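Local coordinates for protein alanine dehydrogenase (Archaeoglobus fulgidus, PDB 1OMO) that catalyses the NAD-dependent, reversible oxidative deamination of L-alanine to pyruvate as a homodimer of two-domain subunits of the ornithine cyclodeaminase/mu-crystallin family, at residues S13-M17 / D18-N22; G114-A117 / K118-R122; V264-T267 / I268-I272. All blocks are in the same frame, centred on the assembly; numbering follows the deposited sequence.

The three local contacts follow one another along the chain. Interaction 1 starts helix 17-32, interaction 2 ends helix 102-120, and interaction 3 turns strand 264-267, outermost in the parallel sheet of the Rossmann domain, into helix 268-273. The centres of interactions 1 and 2 lie 18 Å apart and those of 2 and 3 only 12 Å, against 23 Å between 1 and 3, whose nearest atoms stay about 8 Å apart. Helix 102-120 is thus the middle element: Ile115 packs against the backbone of Met21 on one hand and, together with Tyr119, against Ile272 on the other. It links the start of helix 17-32 to the sheet edge of the NAD-binding Rossmann domain.

Interaction 1: residues S13-M17 / D18-N22; sequences SLISM and DEAMN
The carboxylate of Glu19 reaches back to the backbone amide of Ser16, and OE1 takes that N-H with its anti lone pair, the one turned away from OE2. The bond is short, 2.7 Å from Ser16 N to Glu19 OE1, but bent, with an angle of 132° at the hydrogen. The second carboxylate, that of Asp18, is tied in by a water that donates to Asp18 OD1, accepts from Asp18 N and bonds to Ser16 OG at 2.6 Å. Ser16 is the N-cap residue; its OG stands anti to its own nitrogen (chi1 -171°), which turns the hydroxyl to this water. Behind the cap, Ser16 O receives Ala20 N at 2.8 Å in the first backbone bond of the helix. Ile15 CG2 lies 3.7 Å from Glu19 CB and also touches Ala20 CB, while the bent chain of Met17 crosses that of Met21, with Met17 CG 3.9 Å from Met21 SD. Were Glu19 an alanine, the Ser16 amide would probably be left without its carboxylate mate and the chain entering the helix freer to shift. Asn307 of helix 294-311 binds Glu19 OE2 and Leu14 O; Ile15 packs on the same helix, Met17 and Ala20 on Leu107 of helix 102-120, and both methionines on helix 135-147.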
# COMPACT_ATOMS: atom_id res chain seq x y z
N SER A 13 6.80 -16.60 -18.25
CA SER A 13 7.09 -16.66 -19.67
C SER A 13 7.05 -15.27 -20.32
O SER A 13 7.08 -15.17 -21.55
CB SER A 13 6.07 -17.56 -20.38
OG SER A 13 4.81 -16.90 -20.55
N LEU A 14 6.99 -14.22 -19.51
CA LEU A 14 6.87 -12.86 -20.05
C LEU A 14 8.04 -11.90 -19.84
O LEU A 14 7.96 -10.75 -20.26
CB LEU A 14 5.58 -12.21 -19.52
CG LEU A 14 4.30 -12.23 -20.36
CD1 LEU A 14 4.34 -13.36 -21.34
CD2 LEU A 14 3.06 -12.32 -19.47
N ILE A 15 9.10 -12.35 -19.17
CA ILE A 15 10.28 -11.51 -18.96
C ILE A 15 11.51 -12.38 -19.01
O ILE A 15 11.51 -13.52 -18.56
CB ILE A 15 10.42 -10.80 -17.57
CG1 ILE A 15 9.42 -9.69 -17.36
CG2 ILE A 15 11.73 -10.02 -17.55
CD1 ILE A 15 10.04 -8.58 -16.44
N SER A 16 12.56 -11.75 -19.49
CA SER A 16 13.88 -12.34 -19.63
C SER A 16 14.74 -11.80 -18.48
O SER A 16 14.48 -10.70 -18.00
CB SER A 16 14.48 -11.85 -20.95
OG SER A 16 15.66 -12.54 -21.21
N MET A 17 15.76 -12.53 -18.06
CA MET A 17 16.62 -12.03 -17.00
C MET A 17 17.28 -10.79 -17.57
O MET A 17 17.51 -9.82 -16.86
CB MET A 17 17.70 -13.05 -16.62
CG MET A 17 18.83 -12.45 -15.72
SD MET A 17 18.21 -11.70 -14.21
CE MET A 17 18.05 -13.07 -13.07
N ASP A 18 17.57 -10.81 -18.86
CA ASP A 18 18.18 -9.65 -19.50
C ASP A 18 17.19 -8.49 -19.49
O ASP A 18 17.56 -7.37 -19.17
CB ASP A 18 18.61 -9.99 -20.93
CG ASP A 18 19.96 -10.68 -20.97
OD1 ASP A 18 20.04 -11.80 -21.50
OD2 ASP A 18 20.95 -10.10 -20.47
N GLU A 19 15.93 -8.74 -19.82
CA GLU A 19 14.95 -7.66 -19.81
C GLU A 19 14.89 -7.11 -18.38
O GLU A 19 14.90 -5.90 -18.17
CB GLU A 19 13.57 -8.16 -20.23
CG GLU A 19 13.41 -8.44 -21.71
CD GLU A 19 12.05 -9.01 -22.03
OE1 GLU A 19 11.67 -10.02 -21.38
OE2 GLU A 19 11.36 -8.44 -22.92
N ALA A 20 14.84 -8.01 -17.41
CA ALA A 20 14.77 -7.63 -16.00
C ALA A 20 15.97 -6.78 -15.62
O ALA A 20 15.83 -5.79 -14.91
CB ALA A 20 14.71 -8.90 -15.10
N MET A 21 17.15 -7.17 -16.10
CA MET A 21 18.37 -6.43 -15.81
C MET A 21 18.38 -5.03 -16.39
O MET A 21 18.83 -4.08 -15.73
CB MET A 21 19.62 -7.19 -16.29
CG MET A 21 20.07 -8.29 -15.30
SD MET A 21 21.29 -9.49 -15.87
CE MET A 21 22.75 -8.57 -15.54
N ASN A 22 17.87 -4.88 -17.61
CA ASN A 22 17.83 -3.56 -18.22
C ASN A 22 16.86 -2.65 -17.49
O ASN A 22 17.16 -1.47 -17.31
CB ASN A 22 17.42 -3.66 -19.68
CG ASN A 22 18.55 -4.10 -20.56
OD1 ASN A 22 18.34 -4.60 -21.67
ND2 ASN A 22 19.78 -3.91 -20.07
O HOH W 1 17.92 -13.51 -20.49

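Interaction 2: residues G114-A117 / K118-R122; sequences GIAA and KYLAR
From Gly114 to Ala121 the backbone bonds run from each carbonyl to the amide four residues on, ending with Leu120 N to Ala116 O and Ala121 N to Ala117 O, both 2.8 Å, before Ala121 leaves helical geometry, while the amides of Tyr119 and Leu120 gain weak second bonds, to Ala116 O and Ala117 O. Among the side chains, Ile115 and Tyr119 lie alongside each other and point the same way. With Tyr119 CG anti to the carbonyl carbon (chi1 -78°), the ring leans back toward the start of the helix, which brings CD2, at the ring edge, to 3.2 Å from Ile115 O, an atom lying in the plane of the ring. Further out on that edge CE2 touches the CG2 methyl of Ile115 at 3.9 Å. This is the C-terminal end of helix 102-120, the connection from strand 95-100 of the mixed sheet to strand 127-131 of the Rossmann domain. Elsewhere round the helix, Ala116 CB is 4.4 Å from Leu120 CD2, and Ala117 CB is equally far from Ala121 CB. Ala117 and Ala121 both rest on His212 of strand 212-215 and on Phe148. The hydroxyl of Tyr119 is hydrogen-bonded to Glu25 of helix 17-32, with which Lys118 NZ forms a long, weak ion pair.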
# COMPACT_ATOMS: atom_id res chain seq x y z
N GLY A 114 23.18 -8.69 -10.13
CA GLY A 114 24.00 -8.67 -11.33
C GLY A 114 24.43 -7.27 -11.76
O GLY A 114 25.58 -7.08 -12.18
N ILE A 115 23.51 -6.30 -11.68
CA ILE A 115 23.82 -4.92 -12.04
C ILE A 115 24.79 -4.32 -11.01
O ILE A 115 25.77 -3.66 -11.38
CB ILE A 115 22.51 -4.06 -12.13
CG1 ILE A 115 21.72 -4.49 -13.37
CG2 ILE A 115 22.82 -2.58 -12.26
CD1 ILE A 115 22.44 -4.26 -14.66
N ALA A 116 24.57 -4.59 -9.73
CA ALA A 116 25.50 -4.03 -8.75
C ALA A 116 26.95 -4.59 -8.94
O ALA A 116 27.93 -3.84 -8.88
CB ALA A 116 25.01 -4.29 -7.31
N ALA A 117 27.08 -5.89 -9.19
CA ALA A 117 28.42 -6.44 -9.37
C ALA A 117 29.03 -5.84 -10.66
O ALA A 117 30.21 -5.50 -10.67
CB ALA A 117 28.35 -7.97 -9.43
N LYS A 118 28.22 -5.66 -11.70
CA LYS A 118 28.73 -5.07 -12.93
C LYS A 118 29.41 -3.72 -12.68
O LYS A 118 30.44 -3.41 -13.28
CB LYS A 118 27.61 -4.84 -13.95
CG LYS A 118 28.11 -3.98 -15.14
CD LYS A 118 27.18 -3.97 -16.37
CE LYS A 118 26.16 -2.85 -16.28
NZ LYS A 118 25.30 -2.75 -17.51
N TYR A 119 28.83 -2.92 -11.78
CA TYR A 119 29.37 -1.59 -11.48
C TYR A 119 30.38 -1.55 -10.37
O TYR A 119 31.21 -0.65 -10.31
CB TYR A 119 28.22 -0.65 -11.10
CG TYR A 119 27.43 -0.13 -12.28
CD1 TYR A 119 27.85 1.02 -12.95
CD2 TYR A 119 26.31 -0.80 -12.74
CE1 TYR A 119 27.16 1.49 -14.07
CE2 TYR A 119 25.62 -0.34 -13.86
CZ TYR A 119 26.05 0.81 -14.52
OH TYR A 119 25.39 1.28 -15.64
N LEU A 120 30.33 -2.52 -9.47
CA LEU A 120 31.20 -2.48 -8.32
C LEU A 120 32.34 -3.49 -8.21
O LEU A 120 33.33 -3.21 -7.57
CB LEU A 120 30.31 -2.57 -7.08
CG LEU A 120 29.79 -1.35 -6.35
CD1 LEU A 120 29.96 -0.09 -7.13
CD2 LEU A 120 28.33 -1.63 -6.01
N ALA A 121 32.19 -4.66 -8.83
CA ALA A 121 33.21 -5.70 -8.73
C ALA A 121 34.35 -5.52 -9.72
O ALA A 121 34.16 -4.93 -10.78
CB ALA A 121 32.58 -7.07 -8.95
N ARG A 122 35.53 -6.04 -9.37
CA ARG A 122 36.70 -5.94 -10.25
C ARG A 122 36.36 -6.51 -11.60
O ARG A 122 35.80 -7.61 -11.70
CB ARG A 122 37.87 -6.71 -9.68
CG ARG A 122 38.47 -6.09 -8.47
CD ARG A 122 39.68 -6.88 -8.06
NE ARG A 122 39.36 -7.97 -7.14
CZ ARG A 122 39.50 -9.25 -7.43
NH1 ARG A 122 39.94 -9.60 -8.64
NH2 ARG A 122 39.24 -10.17 -6.52

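Interaction 3: residues V264-T267 / I268-I272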
# COMPACT_ATOMS: atom_id res chain seq x y z
N VAL A 264 28.31 5.07 4.75
CA VAL A 264 27.67 4.56 3.55
C VAL A 264 28.18 5.46 2.44
O VAL A 264 28.04 6.69 2.50
CB VAL A 264 26.13 4.63 3.60
CG1 VAL A 264 25.56 4.26 2.25
CG2 VAL A 264 25.60 3.66 4.63
N HIS A 265 28.78 4.84 1.43
CA HIS A 265 29.36 5.60 0.34
C HIS A 265 28.38 6.18 -0.70
O HIS A 265 28.53 7.33 -1.13
CB HIS A 265 30.40 4.73 -0.38
CG HIS A 265 31.02 5.40 -1.56
ND1 HIS A 265 31.12 4.80 -2.80
CD2 HIS A 265 31.53 6.65 -1.71
CE1 HIS A 265 31.64 5.65 -3.66
NE2 HIS A 265 31.90 6.78 -3.02
N ALA A 266 27.40 5.39 -1.11
CA ALA A 266 26.47 5.86 -2.12
C ALA A 266 25.33 4.87 -2.24
O ALA A 266 25.35 3.84 -1.60
CB ALA A 266 27.22 5.94 -3.46
N THR A 267 24.33 5.20 -3.05
CA THR A 267 23.23 4.27 -3.34
C THR A 267 23.67 3.74 -4.71
O THR A 267 24.49 4.35 -5.39
CB THR A 267 21.86 4.97 -3.53
OG1 THR A 267 21.93 5.85 -4.66
CG2 THR A 267 21.48 5.78 -2.29
N ILE A 268 23.15 2.60 -5.13
CA ILE A 268 23.56 2.05 -6.42
C ILE A 268 23.13 2.96 -7.59
O ILE A 268 23.80 3.00 -8.62
CB ILE A 268 23.00 0.61 -6.58
CG1 ILE A 268 23.57 -0.04 -7.83
CG2 ILE A 268 21.48 0.64 -6.59
CD1 ILE A 268 25.04 0.06 -7.93
N GLY A 269 22.01 3.69 -7.41
CA GLY A 269 21.50 4.59 -8.44
C GLY A 269 22.47 5.75 -8.63
O GLY A 269 22.74 6.20 -9.74
N GLU A 270 23.02 6.24 -7.53
CA GLU A 270 23.95 7.33 -7.65
C GLU A 270 25.16 6.89 -8.45
O GLU A 270 25.67 7.65 -9.26
CB GLU A 270 24.40 7.82 -6.29
CG GLU A 270 23.37 8.64 -5.56
CD GLU A 270 23.81 8.89 -4.13
OE1 GLU A 270 24.17 7.92 -3.47
OE2 GLU A 270 23.81 10.04 -3.68
N VAL A 271 25.61 5.65 -8.23
CA VAL A 271 26.77 5.17 -8.96
C VAL A 271 26.43 5.00 -10.43
O VAL A 271 27.18 5.41 -11.31
CB VAL A 271 27.29 3.81 -8.41
CG1 VAL A 271 28.39 3.27 -9.31
CG2 VAL A 271 27.86 4.00 -6.99
N ILE A 272 25.28 4.40 -10.70
CA ILE A 272 24.91 4.19 -12.07
C ILE A 272 24.74 5.54 -12.78
O ILE A 272 25.15 5.69 -13.93
CB ILE A 272 23.61 3.36 -12.14
CG1 ILE A 272 23.87 1.97 -11.58
CG2 ILE A 272 23.13 3.25 -13.58
CD1 ILE A 272 22.65 1.11 -11.51
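Glu270 folds back over Thr267, the N-cap residue, and the two side chains cross at about a right angle. Its CB lies 3.6 Å from Thr267 OG1, and CG comes closer to the same oxygen, at 3.3 Å. Beyond CG the chain is extended and carries CD past the hydroxyl to OE1, which accepts Thr267 N at 2.8 Å, nearly along its own C-O bond and with an angle of 154° at the hydrogen. OE1 also rests against two methyls, Ala266 CB and Thr267 CG2, each 3.6 Å away. In return, Thr267 OG1, set between its own nitrogen and carbonyl carbon (chi1 62°), accepts Glu270 N at 3.1 Å. Two amides at the helix start are thus satisfied by side chains. A weak bond from Val271 N to Thr267 O opens the helical pattern, and Val271 CG2 packs on Ala266 CB. The Ile268 side chain touches Val237 of the adjacent strand and Phe28 of helix 17-32. The reciprocal pair of bonds between Thr267 and Glu270 is a capping box, here marking the abrupt passage from strand 264-267, outermost in the parallel Rossmann sheet, to helix 268-273.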